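Local coordinates for benzoate transport porin BenP (Acinetobacter baumannii AB307-0294, PDB 5DL8), which probably forms a diffusion channel through the outer membrane, as a calcium-binding member of the OprD porin family, and is named for benzoate transport, at residues D24-T29 with L56-K61; G77-V82 with T118-Y123. All blocks are in the same frame, centred on the assembly; numbering follows the deposited sequence.

Contact 1: residues D24-T29 with L56-K61; sequences DEWKFT and LFYKSK
The beta hairpin made by strands 25-39 and 47-65 of the porin barrel pairs Glu25 with Lys59, Trp26 with Tyr58, Lys27 with Phe57 and Phe28 with Leu56; Asp24 lies opposite Ser60 just beyond the strands. The short strand axes run antiparallel and approach to 4.7 Å. Two hydrogen-bonded pairs, Glu25 with Lys59 and Lys27 with Phe57, supply four backbone bonds; the Lys59 N to Glu25 O bond is 2.8 Å long. Between them, at the non-hydrogen-bonded pair Trp26-Tyr58, Trp26 CA approaches Phe57 O to 3.2 Å in a CA-H...O contact.

Side chains alternate between the two faces. On the face of Trp26 and Tyr58, the rings make an edge-to-face pair with planes inclined at 51°: Tyr58 CD1 sits 3.4 Å above the centre of the six-membered ring of Trp26. Tyr58 CG lies anti to the backbone N (chi1 171°), which sends the phenol along its own strand toward Ser60, its CD1 edge against the indole face and its OH near Asp24. Leu56 CD1 abuts the indole edge, 4.1 Å from Trp26 CE3, and Phe407 of the C-terminal end stacks on Trp26 as well. On the face of Glu25 and Lys59, those side chains run alongside each other, with opposite charges near but beyond salt-bridge distance.

At the N-terminal end of 24-29, the Asp24 carboxylate is met at both oxygens, weakly at OD2 and firmly at OD1. OD2 lies in the plane of the Tyr58 ring and takes a weak bond from its OH, whereas OD1 receives Lys61 N at 3.0 Å along a nearly straight path, 168° at the hydrogen.

Contact 2: residues G77-V82 with T118-Y123; sequences GADASV and TLKLGY
Asp79 and Thr118, together with Gly77 and Lys120, form two antiparallel hydrogen-bonded pairs between neighbouring strands of the barrel wall. Four backbone bonds result, two in each pair; that from Asp79 N to Thr118 O is 2.8 Å long. The intervening non-hydrogen-bonded pair, Ala78 with Leu119, adds a CA-H...O contact from Ala78 CA to Thr118 O at 3.1 Å. The two segments are offset along their strands, which stay paired beyond them: Ser81 goes on to bond through its backbone with Gly116 of strand 107-123, and Leu121 packs on Ile74 and Ile76 of strand 72-87.

The charged interaction is a salt bridge, Lys120 NZ to Asp79 OD1 at 2.8 Å, met on the syn side of the carboxylate with the nitrogen 29° out of its plane. Lys120 starts beside its own backbone N, then bends at chi3 (-61°), which turns its end across the Asp79 side chain at about a right angle. Its methylene chain passes over Gly77, with CB 3.5 Å from Gly77 O and CE 3.5 Å from Ala78 N. The ammonium also gives a hydrogen bond to Ser60 O, so two acceptors fix the end of this buried lysine. A further polar bond joins Thr118 OG1 to Glu132 O.

Van der Waals contact between side chains is slight: Asp79 CB and Thr118 CB touch at 3.8 Å.

Strand 72-87 is flanked by strands 47-65 and 107-123; Ala78 and Ala80 bond through their backbones to the former, and Leu119 of the latter bonds to Val130 in strand 126-130.

Overall arrangement
Strands 47-65 and 72-87 are neighbours in the barrel wall, so contacts 1 and 2 are successive pairings of one antiparallel array, with centres 11 Å apart. Contact 1 is a surface contact, rich in aromatic rings and burying 656 Å²; contact 2 is partly buried, covers 316 Å², and relies on backbone bonds and a salt bridge. Ser60 joins them: its OG lies 2.8 Å from Ala78 N and its O lies 2.9 Å from Lys120 NZ, both probable hydrogen bonds. Asp79 OD1, besides its bridge to lysine, packs 3.3 Å from Lys59 CA. Both contacts lie away from the calcium sites.

Contact 1: residues D24-T29 with L56-K61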
ATOM      1  N   ASP A  24     -18.211   4.376 -18.572  1.00 54.44           N
ATOM      2  CA  ASP A  24     -18.209   4.712 -17.111  1.00 51.48           C
ATOM      3  C   ASP A  24     -18.061   3.414 -16.287  1.00 50.85           C
ATOM      4  O   ASP A  24     -18.537   2.329 -16.729  1.00 52.09           O
ATOM      5  CB  ASP A  24     -19.485   5.396 -16.635  1.00 50.29           C
ATOM      6  CG  ASP A  24     -19.686   6.826 -17.184  1.00 51.20           C
ATOM      7  OD1 ASP A  24     -18.905   7.387 -17.930  1.00 51.71           O
ATOM      8  OD2 ASP A  24     -20.692   7.425 -16.804  1.00 51.52           O
ATOM      9  N   GLU A  25     -17.358   3.530 -15.150  1.00 48.88           N
ATOM     10  CA  GLU A  25     -17.110   2.440 -14.192  1.00 48.34           C
ATOM     11  C   GLU A  25     -17.529   3.010 -12.832  1.00 46.55           C
ATOM     12  O   GLU A  25     -17.074   4.082 -12.429  1.00 45.40           O
ATOM     13  CB  GLU A  25     -15.617   1.989 -14.130  1.00 48.63           C
ATOM     14  CG  GLU A  25     -15.095   1.230 -15.384  1.00 51.93           C
ATOM     15  CD  GLU A  25     -13.560   1.257 -15.612  1.00 53.90           C
ATOM     16  OE1 GLU A  25     -12.740   1.469 -14.701  1.00 54.65           O
ATOM     17  OE2 GLU A  25     -13.135   1.062 -16.759  1.00 60.50           O
ATOM     18  N   TRP A  26     -18.481   2.317 -12.189  1.00 45.34           N
ATOM     19  CA  TRP A  26     -18.873   2.555 -10.804  1.00 41.24           C
ATOM     20  C   TRP A  26     -18.438   1.376  -9.899  1.00 39.64           C
ATOM     21  O   TRP A  26     -18.423   0.210 -10.356  1.00 39.78           O
ATOM     22  CB  TRP A  26     -20.357   2.677 -10.733  1.00 41.35           C
ATOM     23  CG  TRP A  26     -21.008   3.758 -11.488  1.00 42.38           C
ATOM     24  CD1 TRP A  26     -21.353   3.732 -12.805  1.00 44.74           C
ATOM     25  CD2 TRP A  26     -21.510   4.963 -10.962  1.00 41.87           C
ATOM     26  NE1 TRP A  26     -21.974   4.854 -13.126  1.00 45.76           N
ATOM     27  CE2 TRP A  26     -22.097   5.646 -12.020  1.00 43.78           C
ATOM     28  CE3 TRP A  26     -21.463   5.573  -9.678  1.00 41.36           C
ATOM     29  CZ2 TRP A  26     -22.704   6.917 -11.871  1.00 45.20           C
ATOM     30  CZ3 TRP A  26     -22.055   6.857  -9.502  1.00 42.02           C
ATOM     31  CH2 TRP A  26     -22.678   7.513 -10.604  1.00 44.00           C
ATOM     32  N   LYS A  27     -18.104   1.643  -8.626  1.00 36.77           N
ATOM     33  CA  LYS A  27     -17.831   0.536  -7.688  1.00 36.17           C
ATOM     34  C   LYS A  27     -18.519   0.876  -6.410  1.00 33.91           C
ATOM     35  O   LYS A  27     -18.252   1.935  -5.881  1.00 33.46           O
ATOM     36  CB  LYS A  27     -16.332   0.386  -7.467  1.00 37.20           C
ATOM     37  CG  LYS A  27     -15.919  -0.958  -6.882  1.00 39.72           C
ATOM     38  CD  LYS A  27     -14.411  -1.331  -6.802  1.00 40.79           C
ATOM     39  CE  LYS A  27     -13.476  -0.148  -6.544  1.00 42.99           C
ATOM     40  NZ  LYS A  27     -12.035  -0.633  -6.497  1.00 44.03           N
ATOM     41  N   PHE A  28     -19.413   0.011  -5.952  1.00 32.94           N
ATOM     42  CA  PHE A  28     -20.044   0.095  -4.654  1.00 32.68           C
ATOM     43  C   PHE A  28     -19.462  -0.959  -3.748  1.00 30.05           C
ATOM     44  O   PHE A  28     -19.405  -2.128  -4.097  1.00 28.97           O
ATOM     45  CB  PHE A  28     -21.559  -0.189  -4.747  1.00 35.86           C
ATOM     46  CG  PHE A  28     -22.250  -0.101  -3.428  1.00 37.08           C
ATOM     47  CD1 PHE A  28     -22.313   1.085  -2.754  1.00 39.18           C
ATOM     48  CD2 PHE A  28     -22.791  -1.204  -2.836  1.00 39.58           C
ATOM     49  CE1 PHE A  28     -22.869   1.166  -1.470  1.00 41.16           C
ATOM     50  CE2 PHE A  28     -23.397  -1.123  -1.576  1.00 39.85           C
ATOM     51  CZ  PHE A  28     -23.433   0.049  -0.892  1.00 39.32           C
ATOM     52  N   THR A  29     -19.077  -0.543  -2.552  1.00 28.92           N
ATOM     53  CA  THR A  29     -18.571  -1.466  -1.559  1.00 27.39           C
ATOM     54  C   THR A  29     -19.231  -1.284  -0.160  1.00 26.27           C
ATOM     55  O   THR A  29     -19.760  -0.266   0.175  1.00 26.81           O
ATOM     56  CB  THR A  29     -17.017  -1.428  -1.349  1.00 26.20           C
ATOM     57  OG1 THR A  29     -16.653  -0.258  -0.662  1.00 24.15           O
ATOM     58  CG2 THR A  29     -16.161  -1.512  -2.645  1.00 27.46           C
ATOM     59  N   LEU A  56     -18.674   4.498  -2.393  1.00 31.64           N
ATOM     60  CA  LEU A  56     -18.973   4.562  -3.806  1.00 32.70           C
ATOM     61  C   LEU A  56     -17.860   5.314  -4.597  1.00 32.09           C
ATOM     62  O   LEU A  56     -17.337   6.340  -4.119  1.00 32.26           O
ATOM     63  CB  LEU A  56     -20.321   5.275  -3.968  1.00 33.92           C
ATOM     64  CG  LEU A  56     -20.894   5.327  -5.394  1.00 34.33           C
ATOM     65  CD1 LEU A  56     -21.097   3.918  -5.895  1.00 34.54           C
ATOM     66  CD2 LEU A  56     -22.155   6.150  -5.405  1.00 36.64           C
ATOM     67  N   PHE A  57     -17.462   4.727  -5.713  1.00 32.11           N
ATOM     68  CA  PHE A  57     -16.357   5.217  -6.580  1.00 34.07           C
ATOM     69  C   PHE A  57     -16.866   5.298  -8.041  1.00 35.34           C
ATOM     70  O   PHE A  57     -17.497   4.374  -8.580  1.00 35.59           O
ATOM     71  CB  PHE A  57     -15.098   4.304  -6.557  1.00 33.35           C
ATOM     72  CG  PHE A  57     -14.581   4.048  -5.177  1.00 33.20           C
ATOM     73  CD1 PHE A  57     -15.082   2.974  -4.428  1.00 32.42           C
ATOM     74  CD2 PHE A  57     -13.672   4.909  -4.584  1.00 32.81           C
ATOM     75  CE1 PHE A  57     -14.650   2.750  -3.130  1.00 30.67           C
ATOM     76  CE2 PHE A  57     -13.205   4.676  -3.296  1.00 31.73           C
ATOM     77  CZ  PHE A  57     -13.726   3.633  -2.550  1.00 31.91           C
ATOM     78  N   TYR A  58     -16.603   6.431  -8.649  1.00 35.75           N
ATOM     79  CA  TYR A  58     -17.044   6.725  -9.965  1.00 37.90           C
ATOM     80  C   TYR A  58     -15.852   7.164 -10.810  1.00 39.50           C
ATOM     81  O   TYR A  58     -15.028   8.022 -10.364  1.00 38.62           O
ATOM     82  CB  TYR A  58     -18.078   7.811  -9.918  1.00 38.27           C
ATOM     83  CG  TYR A  58     -18.435   8.330 -11.307  1.00 41.29           C
ATOM     84  CD1 TYR A  58     -19.236   7.568 -12.199  1.00 42.37           C
ATOM     85  CD2 TYR A  58     -17.969   9.597 -11.743  1.00 42.35           C
ATOM     86  CE1 TYR A  58     -19.548   8.077 -13.459  1.00 44.35           C
ATOM     87  CE2 TYR A  58     -18.310  10.094 -12.964  1.00 44.13           C
ATOM     88  CZ  TYR A  58     -19.084   9.340 -13.800  1.00 45.05           C
ATOM     89  OH  TYR A  58     -19.329   9.864 -14.992  1.00 46.78           O
ATOM     90  N   LYS A  59     -15.773   6.569 -12.006  1.00 41.76           N
ATOM     91  CA  LYS A  59     -14.820   6.973 -13.014  1.00 45.17           C
ATOM     92  C   LYS A  59     -15.406   7.089 -14.346  1.00 45.69           C
ATOM     93  O   LYS A  59     -15.674   6.059 -14.989  1.00 46.65           O
ATOM     94  CB  LYS A  59     -13.791   5.907 -13.210  1.00 48.18           C
ATOM     95  CG  LYS A  59     -13.001   5.581 -11.990  1.00 48.93           C
ATOM     96  CD  LYS A  59     -11.978   4.511 -12.312  1.00 50.98           C
ATOM     97  CE  LYS A  59     -11.109   5.003 -13.446  1.00 54.82           C
ATOM     98  NZ  LYS A  59      -9.847   4.232 -13.383  1.00 58.52           N
ATOM     99  N   SER A  60     -15.507   8.304 -14.834  1.00 45.73           N
ATOM    100  CA  SER A  60     -16.053   8.492 -16.163  1.00 47.46           C
ATOM    101  C   SER A  60     -15.233   7.876 -17.306  1.00 48.11           C
ATOM    102  O   SER A  60     -14.013   7.762 -17.266  1.00 46.53           O
ATOM    103  CB  SER A  60     -16.333   9.968 -16.478  1.00 49.50           C
ATOM    104  OG  SER A  60     -15.158  10.657 -16.846  1.00 50.26           O
ATOM    105  N   LYS A  61     -15.954   7.499 -18.353  1.00 50.13           N
ATOM    106  CA  LYS A  61     -15.303   7.340 -19.645  1.00 52.65           C
ATOM    107  C   LYS A  61     -14.630   8.677 -20.030  1.00 52.31           C
ATOM    108  O   LYS A  61     -15.003   9.772 -19.562  1.00 51.03           O
ATOM    109  CB  LYS A  61     -16.306   6.907 -20.744  1.00 56.01           C
ATOM    110  CG  LYS A  61     -17.341   7.956 -21.180  1.00 58.86           C
ATOM    111  CD  LYS A  61     -18.325   7.391 -22.240  1.00 62.87           C
ATOM    112  CE  LYS A  61     -19.718   8.043 -22.218  1.00 64.42           C
ATOM    113  NZ  LYS A  61     -20.729   7.380 -23.091  1.00 67.17           N
TER

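Contact 2: residues G77-V82 with T118-Y123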
ATOM      1  N   GLY A  77     -12.705  13.982 -18.841  1.00 42.24           N
ATOM      2  CA  GLY A  77     -13.543  13.214 -17.938  1.00 40.70           C
ATOM      3  C   GLY A  77     -13.444  13.710 -16.531  1.00 39.58           C
ATOM      4  O   GLY A  77     -12.809  14.703 -16.235  1.00 39.65           O
ATOM      5  N   ALA A  78     -14.055  12.967 -15.641  1.00 40.13           N
ATOM      6  CA  ALA A  78     -13.996  13.225 -14.212  1.00 39.64           C
ATOM      7  C   ALA A  78     -14.199  11.952 -13.391  1.00 38.18           C
ATOM      8  O   ALA A  78     -14.853  10.960 -13.857  1.00 38.57           O
ATOM      9  CB  ALA A  78     -15.027  14.262 -13.817  1.00 39.85           C
ATOM     10  N   ASP A  79     -13.607  11.984 -12.208  1.00 35.19           N
ATOM     11  CA  ASP A  79     -13.791  10.929 -11.270  1.00 34.30           C
ATOM     12  C   ASP A  79     -14.288  11.544  -9.956  1.00 34.15           C
ATOM     13  O   ASP A  79     -14.148  12.737  -9.713  1.00 34.58           O
ATOM     14  CB  ASP A  79     -12.496  10.225 -10.928  1.00 33.34           C
ATOM     15  CG  ASP A  79     -11.776   9.551 -12.126  1.00 32.80           C
ATOM     16  OD1 ASP A  79     -12.321   9.123 -13.118  1.00 33.65           O
ATOM     17  OD2 ASP A  79     -10.607   9.336 -11.946  1.00 32.73           O
ATOM     18  N   ALA A  80     -14.798  10.688  -9.087  1.00 33.75           N
ATOM     19  CA  ALA A  80     -15.206  11.115  -7.734  1.00 33.69           C
ATOM     20  C   ALA A  80     -15.409   9.922  -6.793  1.00 32.40           C
ATOM     21  O   ALA A  80     -15.619   8.792  -7.233  1.00 31.13           O
ATOM     22  CB  ALA A  80     -16.457  11.952  -7.829  1.00 34.97           C
ATOM     23  N   SER A  81     -15.330  10.188  -5.491  1.00 31.35           N
ATOM     24  CA  SER A  81     -15.413   9.119  -4.489  1.00 30.02           C
ATOM     25  C   SER A  81     -16.092   9.622  -3.217  1.00 30.53           C
ATOM     26  O   SER A  81     -16.034  10.819  -2.918  1.00 29.97           O
ATOM     27  CB  SER A  81     -13.985   8.580  -4.159  1.00 28.46           C
ATOM     28  OG  SER A  81     -13.192   9.520  -3.441  1.00 27.01           O
ATOM     29  N   VAL A  82     -16.660   8.681  -2.441  1.00 30.33           N
ATOM     30  CA  VAL A  82     -17.159   8.941  -1.123  1.00 29.40           C
ATOM     31  C   VAL A  82     -17.040   7.646  -0.347  1.00 28.41           C
ATOM     32  O   VAL A  82     -17.250   6.535  -0.898  1.00 27.83           O
ATOM     33  CB  VAL A  82     -18.615   9.487  -1.194  1.00 32.41           C
ATOM     34  CG1 VAL A  82     -19.558   8.444  -1.840  1.00 33.95           C
ATOM     35  CG2 VAL A  82     -19.135   9.874   0.204  1.00 32.29           C
ATOM     36  N   THR A 118     -11.927  14.398  -9.193  1.00 35.52           N
ATOM     37  CA  THR A 118     -10.778  14.492 -10.043  1.00 34.55           C
ATOM     38  C   THR A 118     -11.210  14.989 -11.429  1.00 36.87           C
ATOM     39  O   THR A 118     -12.163  14.402 -12.032  1.00 37.86           O
ATOM     40  CB  THR A 118     -10.096  13.101 -10.197  1.00 33.45           C
ATOM     41  OG1 THR A 118      -9.919  12.438  -8.930  1.00 30.32           O
ATOM     42  CG2 THR A 118      -8.716  13.245 -10.829  1.00 33.51           C
ATOM     43  N   LEU A 119     -10.504  16.014 -11.955  1.00 37.93           N
ATOM     44  CA  LEU A 119     -10.624  16.415 -13.393  1.00 39.92           C
ATOM     45  C   LEU A 119      -9.600  15.661 -14.250  1.00 38.57           C
ATOM     46  O   LEU A 119      -8.479  15.482 -13.819  1.00 38.07           O
ATOM     47  CB  LEU A 119     -10.426  17.913 -13.556  1.00 43.17           C
ATOM     48  CG  LEU A 119     -11.611  18.874 -13.503  1.00 47.65           C
ATOM     49  CD1 LEU A 119     -12.657  18.563 -12.447  1.00 49.34           C
ATOM     50  CD2 LEU A 119     -11.090  20.315 -13.347  1.00 50.27           C
ATOM     51  N   LYS A 120     -10.011  15.186 -15.414  1.00 39.12           N
ATOM     52  CA  LYS A 120      -9.175  14.446 -16.344  1.00 40.19           C
ATOM     53  C   LYS A 120      -9.158  15.119 -17.716  1.00 41.48           C
ATOM     54  O   LYS A 120     -10.194  15.485 -18.200  1.00 42.81           O
ATOM     55  CB  LYS A 120      -9.737  13.059 -16.587  1.00 40.40           C
ATOM     56  CG  LYS A 120      -9.560  12.161 -15.350  1.00 41.04           C
ATOM     57  CD  LYS A 120     -10.026  10.686 -15.483  1.00 39.86           C
ATOM     58  CE  LYS A 120     -11.515  10.494 -15.783  1.00 41.76           C
ATOM     59  NZ  LYS A 120     -11.807   9.001 -15.916  1.00 41.70           N
ATOM     60  N   LEU A 121      -7.997  15.145 -18.359  1.00 40.97           N
ATOM     61  CA  LEU A 121      -7.762  15.680 -19.718  1.00 43.07           C
ATOM     62  C   LEU A 121      -6.814  14.701 -20.468  1.00 42.08           C
ATOM     63  O   LEU A 121      -5.714  14.426 -20.001  1.00 38.19           O
ATOM     64  CB  LEU A 121      -7.160  17.137 -19.644  1.00 43.91           C
ATOM     65  CG  LEU A 121      -6.982  17.963 -20.948  1.00 47.92           C
ATOM     66  CD1 LEU A 121      -8.289  18.357 -21.654  1.00 48.80           C
ATOM     67  CD2 LEU A 121      -6.066  19.221 -20.751  1.00 48.96           C
ATOM     68  N   GLY A 122      -7.254  14.169 -21.609  1.00 43.57           N
ATOM     69  CA  GLY A 122      -6.502  13.104 -22.297  1.00 44.01           C
ATOM     70  C   GLY A 122      -6.127  13.533 -23.704  1.00 45.69           C
ATOM     71  O   GLY A 122      -6.817  14.376 -24.324  1.00 46.84           O
ATOM     72  N   TYR A 123      -5.034  12.967 -24.212  1.00 44.62           N
ATOM     73  CA  TYR A 123      -4.667  13.070 -25.635  1.00 45.75           C
ATOM     74  C   TYR A 123      -3.889  11.784 -26.086  1.00 45.66           C
ATOM     75  O   TYR A 123      -2.832  11.494 -25.526  1.00 43.27           O
ATOM     76  CB  TYR A 123      -3.826  14.359 -25.936  1.00 45.73           C
ATOM     77  CG  TYR A 123      -3.367  14.428 -27.404  1.00 46.92           C
ATOM     78  CD1 TYR A 123      -4.274  14.795 -28.426  1.00 48.22           C
ATOM     79  CD2 TYR A 123      -2.032  14.097 -27.810  1.00 46.41           C
ATOM     80  CE1 TYR A 123      -3.884  14.814 -29.754  1.00 48.36           C
ATOM     81  CE2 TYR A 123      -1.674  14.094 -29.167  1.00 46.56           C
ATOM     82  CZ  TYR A 123      -2.627  14.473 -30.108  1.00 48.19           C
ATOM     83  OH  TYR A 123      -2.351  14.531 -31.440  1.00 50.16           O
TER